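Long-range contacts in probable amidase (Thermus thermophilus, PDB 2DC0), which is a probable amidase of the amidase signature family, an alpha/beta protein built around a long mixed beta-sheet with helices packed against it: residues P175-N179 and V355-P361; A350-Q356 and P407-V413. One frame throughout, in Å; residues are numbered along the deposited sequence.

Contacts 1 and 2 are neighbours in the buried interior, their centres about 10 Å apart, and V355 and Q356 belong to both. Strand 350-354 pairs with strand 406-413 in the mixed sheet (contact 2), and the loop that leaves strand 350-354 continues round the end of helix 173-179 (contact 1). Along the chain the helix comes first, then strand 350-354 and its loop, then strand 406-413, so that the segments of the two contacts alternate. The second strand also closes on the helix directly, P407 CB lying 3.4 Å from G177 O. Helix, strand-end loop and sheet strand, distant in sequence, thus pack together in the buried interior of the amidase fold.

Contact 1. Residues P175-N179 and V355-P361; sequences PAGFN and VQPLPAP
G177 and F178, in the last turn of helix 173-179, face an irregular loop that bends past them, the CA atoms lying 6.4 Å apart for G177 and V355 and 5.2 Å for F178 and A360. Between the backbones sits a water, which donates to F178 O and accepts from A360 N, at 2.8 Å from each. Within the helix, N179 grips P175 O twice, its backbone N and its ND2 (2.9 Å from that oxygen) arriving from opposite faces of the carbonyl plane. The glycine- and serine-rich signature sequence of the amidase family ends about where this helix begins, and the lack of a side chain at G177 lets V355 CG1 settle 3.9 Å from G177 CA. The F178 ring, with CG anti to the carbonyl carbon (chi1 -83°), reaches into the bend of the loop. A360 CA stands over one ring face in a CH-pi contact, 4.0 Å from the F178 ring centroid and 14° off the normal, while A360 CB meets F178 CD2 at 3.5 Å. P361 crosses at about a right angle, P361 CD near F178 CE2, and the Q356 side chain slants past the F178 ring. F381, from helix 377-382, meets that ring at a steep angle.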
loop_
_atom_site.group_PDB
_atom_site.type_symbol
_atom_site.label_atom_id
_atom_site.label_comp_id
_atom_site.label_asym_id
_atom_site.label_seq_id
_atom_site.Cartn_x
_atom_site.Cartn_y
_atom_site.Cartn_z
ATOM N N PRO A 175 -9.441 22.387 -2.003
ATOM C CA PRO A 175 -10.524 23.377 -2.006
ATOM C C PRO A 175 -11.041 23.670 -0.595
ATOM O O PRO A 175 -11.466 24.792 -0.302
ATOM C CB PRO A 175 -11.579 22.752 -2.927
ATOM C CG PRO A 175 -11.318 21.283 -2.825
ATOM C CD PRO A 175 -9.804 21.196 -2.789
ATOM N N ALA A 176 -10.995 22.673 0.286
ATOM C CA ALA A 176 -11.437 22.883 1.664
ATOM C C ALA A 176 -10.529 23.932 2.292
ATOM O O ALA A 176 -11.001 24.873 2.924
ATOM C CB ALA A 176 -11.358 21.572 2.459
ATOM N N GLY A 177 -9.220 23.766 2.107
ATOM C CA GLY A 177 -8.271 24.716 2.665
ATOM C C GLY A 177 -8.490 26.117 2.121
ATOM O O GLY A 177 -8.603 27.075 2.881
ATOM N N PHE A 178 -8.553 26.221 0.796
ATOM C CA PHE A 178 -8.754 27.479 0.088
ATOM C C PHE A 178 -9.984 28.265 0.527
ATOM O O PHE A 178 -9.956 29.500 0.606
ATOM C CB PHE A 178 -8.885 27.214 -1.416
ATOM C CG PHE A 178 -7.573 27.086 -2.147
ATOM C CD1 PHE A 178 -6.453 26.537 -1.534
ATOM C CD2 PHE A 178 -7.479 27.488 -3.477
ATOM C CE1 PHE A 178 -5.254 26.389 -2.234
ATOM C CE2 PHE A 178 -6.291 27.344 -4.189
ATOM C CZ PHE A 178 -5.175 26.792 -3.563
ATOM N N ASN A 179 -11.071 27.547 0.793
ATOM C CA ASN A 179 -12.336 28.174 1.160
ATOM C C ASN A 179 -12.694 28.155 2.646
ATOM O O ASN A 179 -13.745 28.663 3.038
ATOM C CB ASN A 179 -13.456 27.539 0.323
ATOM C CG ASN A 179 -13.281 27.802 -1.173
ATOM O OD1 ASN A 179 -13.503 28.917 -1.647
ATOM N ND2 ASN A 179 -12.861 26.783 -1.912
ATOM N N VAL A 355 -2.069 22.210 4.363
ATOM C CA VAL A 355 -2.684 21.571 3.210
ATOM C C VAL A 355 -2.337 22.378 1.958
ATOM O O VAL A 355 -2.533 21.913 0.836
ATOM C CB VAL A 355 -4.218 21.504 3.361
ATOM C CG1 VAL A 355 -4.831 22.873 3.127
ATOM C CG2 VAL A 355 -4.786 20.480 2.393
ATOM N N GLN A 356 -1.808 23.582 2.171
ATOM C CA GLN A 356 -1.433 24.493 1.094
ATOM C C GLN A 356 -0.218 25.327 1.537
ATOM O O GLN A 356 -0.029 25.579 2.730
ATOM C CB GLN A 356 -2.612 25.426 0.795
ATOM C CG GLN A 356 -3.053 26.206 2.036
ATOM C CD GLN A 356 -4.437 26.794 1.913
ATOM O OE1 GLN A 356 -4.646 27.817 1.256
ATOM N NE2 GLN A 356 -5.399 26.140 2.535
ATOM N N PRO A 357 0.621 25.761 0.585
ATOM C CA PRO A 357 1.803 26.565 0.922
ATOM C C PRO A 357 1.500 28.054 1.013
ATOM O O PRO A 357 2.279 28.822 1.581
ATOM C CB PRO A 357 2.752 26.267 -0.226
ATOM C CG PRO A 357 1.790 26.189 -1.395
ATOM C CD PRO A 357 0.678 25.323 -0.824
ATOM N N LEU A 358 0.359 28.439 0.458
ATOM C CA LEU A 358 -0.059 29.833 0.411
ATOM C C LEU A 358 -1.581 29.937 0.381
ATOM O O LEU A 358 -2.275 28.956 0.105
ATOM C CB LEU A 358 0.471 30.472 -0.882
ATOM C CG LEU A 358 1.977 30.474 -1.178
ATOM C CD1 LEU A 358 2.194 30.462 -2.680
ATOM C CD2 LEU A 358 2.622 31.690 -0.535
ATOM N N PRO A 359 -2.120 31.131 0.678
ATOM C CA PRO A 359 -3.576 31.269 0.632
ATOM C C PRO A 359 -3.960 31.188 -0.842
ATOM O O PRO A 359 -3.096 31.304 -1.715
ATOM C CB PRO A 359 -3.814 32.656 1.229
ATOM C CG PRO A 359 -2.560 33.400 0.845
ATOM C CD PRO A 359 -1.485 32.380 1.135
ATOM N N ALA A 360 -5.242 30.971 -1.119
ATOM C CA ALA A 360 -5.718 30.883 -2.498
ATOM C C ALA A 360 -5.229 32.096 -3.287
ATOM O O ALA A 360 -5.455 33.235 -2.891
ATOM C CB ALA A 360 -7.242 30.819 -2.516
ATOM N N PRO A 361 -4.551 31.863 -4.420
ATOM C CA PRO A 361 -4.036 32.961 -5.247
ATOM C C PRO A 361 -5.041 33.505 -6.270
ATOM O O PRO A 361 -6.085 32.899 -6.520
ATOM C CB PRO A 361 -2.828 32.326 -5.923
ATOM C CG PRO A 361 -3.302 30.942 -6.180
ATOM C CD PRO A 361 -4.063 30.558 -4.908
HETATM O O HOH W 1 -7.306 30.517 0.728
#

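Contact 2. Residues A350-Q356 and P407-V413; sequences ALLLPVQ and PVGLQVV
The antiparallel ladder of L351 to P354 with L410 to V413 joins strands 350-354 and 406-413 inside the mixed sheet of the amidase fold, their axes at 163°. L351 and V413 form a hydrogen-bonded pair, with L351 N 2.8 Å from V413 O, on a lone pair in the carbonyl plane, and V413 N 2.9 Å from L351 O. L353 and Q411 form the next: Q411 N reaches L353 O at 2.8 Å, whereas the return bond from L353 N to Q411 O is weak at 3.3 Å. Past the non-hydrogen-bonded pair P354 and L410, V355 N binds G409 O at 3.0 Å, from 49° above the carbonyl plane. On one sheet face L352 and V412 lie side by side, CD2 to CG2 3.9 Å, and both touch L429 of helix 419-430. On the other, L353 CG sits between backbone N and carbonyl carbon (chi1 64°), which sets CD2 against V413 CG2 as their side chains cross at a slant. V355 CG2 meets Q411 CG at 3.5 Å, the side chains at right angles. The N-H and C=O of L351, L353, Q411 and V413, with V355 N and G409 O, are thus paired in the buried interior, L353 N weakly.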
loop_
_atom_site.group_PDB
_atom_site.type_symbol
_atom_site.label_atom_id
_atom_site.label_comp_id
_atom_site.label_asym_id
_atom_site.label_seq_id
_atom_site.Cartn_x
_atom_site.Cartn_y
_atom_site.Cartn_z
ATOM N N ALA A 350 -0.509 11.013 14.593
ATOM C CA ALA A 350 -0.786 11.497 13.247
ATOM C C ALA A 350 0.286 12.471 12.822
ATOM O O ALA A 350 1.079 12.929 13.639
ATOM C CB ALA A 350 -2.147 12.186 13.204
ATOM N N LEU A 351 0.312 12.770 11.531
ATOM C CA LEU A 351 1.254 13.735 11.005
ATOM C C LEU A 351 0.453 15.013 10.832
ATOM O O LEU A 351 -0.757 14.968 10.600
ATOM C CB LEU A 351 1.795 13.300 9.637
ATOM C CG LEU A 351 2.485 11.939 9.554
ATOM C CD1 LEU A 351 3.113 11.770 8.177
ATOM C CD2 LEU A 351 3.538 11.833 10.644
ATOM N N LEU A 352 1.138 16.142 10.968
ATOM C CA LEU A 352 0.543 17.458 10.788
ATOM C C LEU A 352 1.396 18.218 9.779
ATOM O O LEU A 352 2.623 18.157 9.826
ATOM C CB LEU A 352 0.539 18.254 12.093
ATOM C CG LEU A 352 -0.381 17.847 13.240
ATOM C CD1 LEU A 352 -0.319 18.912 14.339
ATOM C CD2 LEU A 352 -1.811 17.717 12.716
ATOM N N LEU A 353 0.736 18.924 8.868
ATOM C CA LEU A 353 1.410 19.744 7.861
ATOM C C LEU A 353 0.339 20.560 7.150
ATOM O O LEU A 353 -0.799 20.116 7.022
ATOM C CB LEU A 353 2.150 18.874 6.838
ATOM C CG LEU A 353 1.309 17.947 5.952
ATOM C CD1 LEU A 353 1.997 17.739 4.594
ATOM C CD2 LEU A 353 1.119 16.619 6.665
ATOM N N PRO A 354 0.683 21.764 6.685
ATOM C CA PRO A 354 -0.307 22.588 5.990
ATOM C C PRO A 354 -0.864 21.844 4.779
ATOM O O PRO A 354 -0.208 20.954 4.227
ATOM C CB PRO A 354 0.497 23.816 5.576
ATOM C CG PRO A 354 1.526 23.917 6.643
ATOM C CD PRO A 354 1.964 22.476 6.798
ATOM N N VAL A 355 -2.069 22.210 4.363
ATOM C CA VAL A 355 -2.684 21.571 3.210
ATOM C C VAL A 355 -2.337 22.378 1.958
ATOM O O VAL A 355 -2.533 21.913 0.836
ATOM C CB VAL A 355 -4.218 21.504 3.361
ATOM C CG1 VAL A 355 -4.831 22.873 3.127
ATOM C CG2 VAL A 355 -4.786 20.480 2.393
ATOM N N GLN A 356 -1.808 23.582 2.171
ATOM C CA GLN A 356 -1.433 24.493 1.094
ATOM C C GLN A 356 -0.218 25.327 1.537
ATOM O O GLN A 356 -0.029 25.579 2.730
ATOM C CB GLN A 356 -2.612 25.426 0.795
ATOM C CG GLN A 356 -3.053 26.206 2.036
ATOM C CD GLN A 356 -4.437 26.794 1.913
ATOM O OE1 GLN A 356 -4.646 27.817 1.256
ATOM N NE2 GLN A 356 -5.399 26.140 2.535
ATOM N N PRO A 407 -8.336 31.933 4.039
ATOM C CA PRO A 407 -8.256 30.694 4.818
ATOM C C PRO A 407 -7.038 29.867 4.427
ATOM O O PRO A 407 -6.642 29.842 3.260
ATOM C CB PRO A 407 -9.555 29.966 4.455
ATOM C CG PRO A 407 -10.489 31.078 4.090
ATOM C CD PRO A 407 -9.606 32.003 3.297
ATOM N N VAL A 408 -6.448 29.205 5.415
ATOM C CA VAL A 408 -5.307 28.325 5.202
ATOM C C VAL A 408 -5.628 27.056 5.978
ATOM O O VAL A 408 -5.887 27.117 7.178
ATOM C CB VAL A 408 -4.001 28.901 5.770
ATOM C CG1 VAL A 408 -2.858 27.917 5.498
ATOM C CG2 VAL A 408 -3.697 30.246 5.138
ATOM N N GLY A 409 -5.614 25.912 5.304
ATOM C CA GLY A 409 -5.942 24.672 5.984
ATOM C C GLY A 409 -4.792 23.841 6.518
ATOM O O GLY A 409 -3.636 24.010 6.117
ATOM N N LEU A 410 -5.124 22.932 7.433
ATOM C CA LEU A 410 -4.154 22.036 8.058
ATOM C C LEU A 410 -4.506 20.589 7.753
ATOM O O LEU A 410 -5.681 20.212 7.754
ATOM C CB LEU A 410 -4.155 22.227 9.580
ATOM C CG LEU A 410 -3.228 21.325 10.400
ATOM C CD1 LEU A 410 -1.770 21.760 10.192
ATOM C CD2 LEU A 410 -3.583 21.425 11.888
ATOM N N GLN A 411 -3.490 19.778 7.490
ATOM C CA GLN A 411 -3.706 18.364 7.216
ATOM C C GLN A 411 -3.368 17.530 8.440
ATOM O O GLN A 411 -2.357 17.764 9.095
ATOM C CB GLN A 411 -2.830 17.884 6.059
ATOM C CG GLN A 411 -3.286 18.308 4.683
ATOM C CD GLN A 411 -2.453 17.650 3.596
ATOM O OE1 GLN A 411 -1.304 18.026 3.370
ATOM N NE2 GLN A 411 -3.021 16.648 2.938
ATOM N N VAL A 412 -4.238 16.571 8.739
ATOM C CA VAL A 412 -4.048 15.642 9.841
ATOM C C VAL A 412 -4.014 14.292 9.129
ATOM O O VAL A 412 -5.022 13.859 8.579
ATOM C CB VAL A 412 -5.235 15.670 10.833
ATOM C CG1 VAL A 412 -4.965 14.704 11.989
ATOM C CG2 VAL A 412 -5.444 17.096 11.371
ATOM N N VAL A 413 -2.848 13.651 9.127
ATOM C CA VAL A 413 -2.643 12.374 8.439
ATOM C C VAL A 413 -2.518 11.179 9.378
ATOM O O VAL A 413 -1.669 11.178 10.267
ATOM C CB VAL A 413 -1.354 12.430 7.583
ATOM C CG1 VAL A 413 -1.203 11.155 6.767
ATOM C CG2 VAL A 413 -1.380 13.661 6.679
#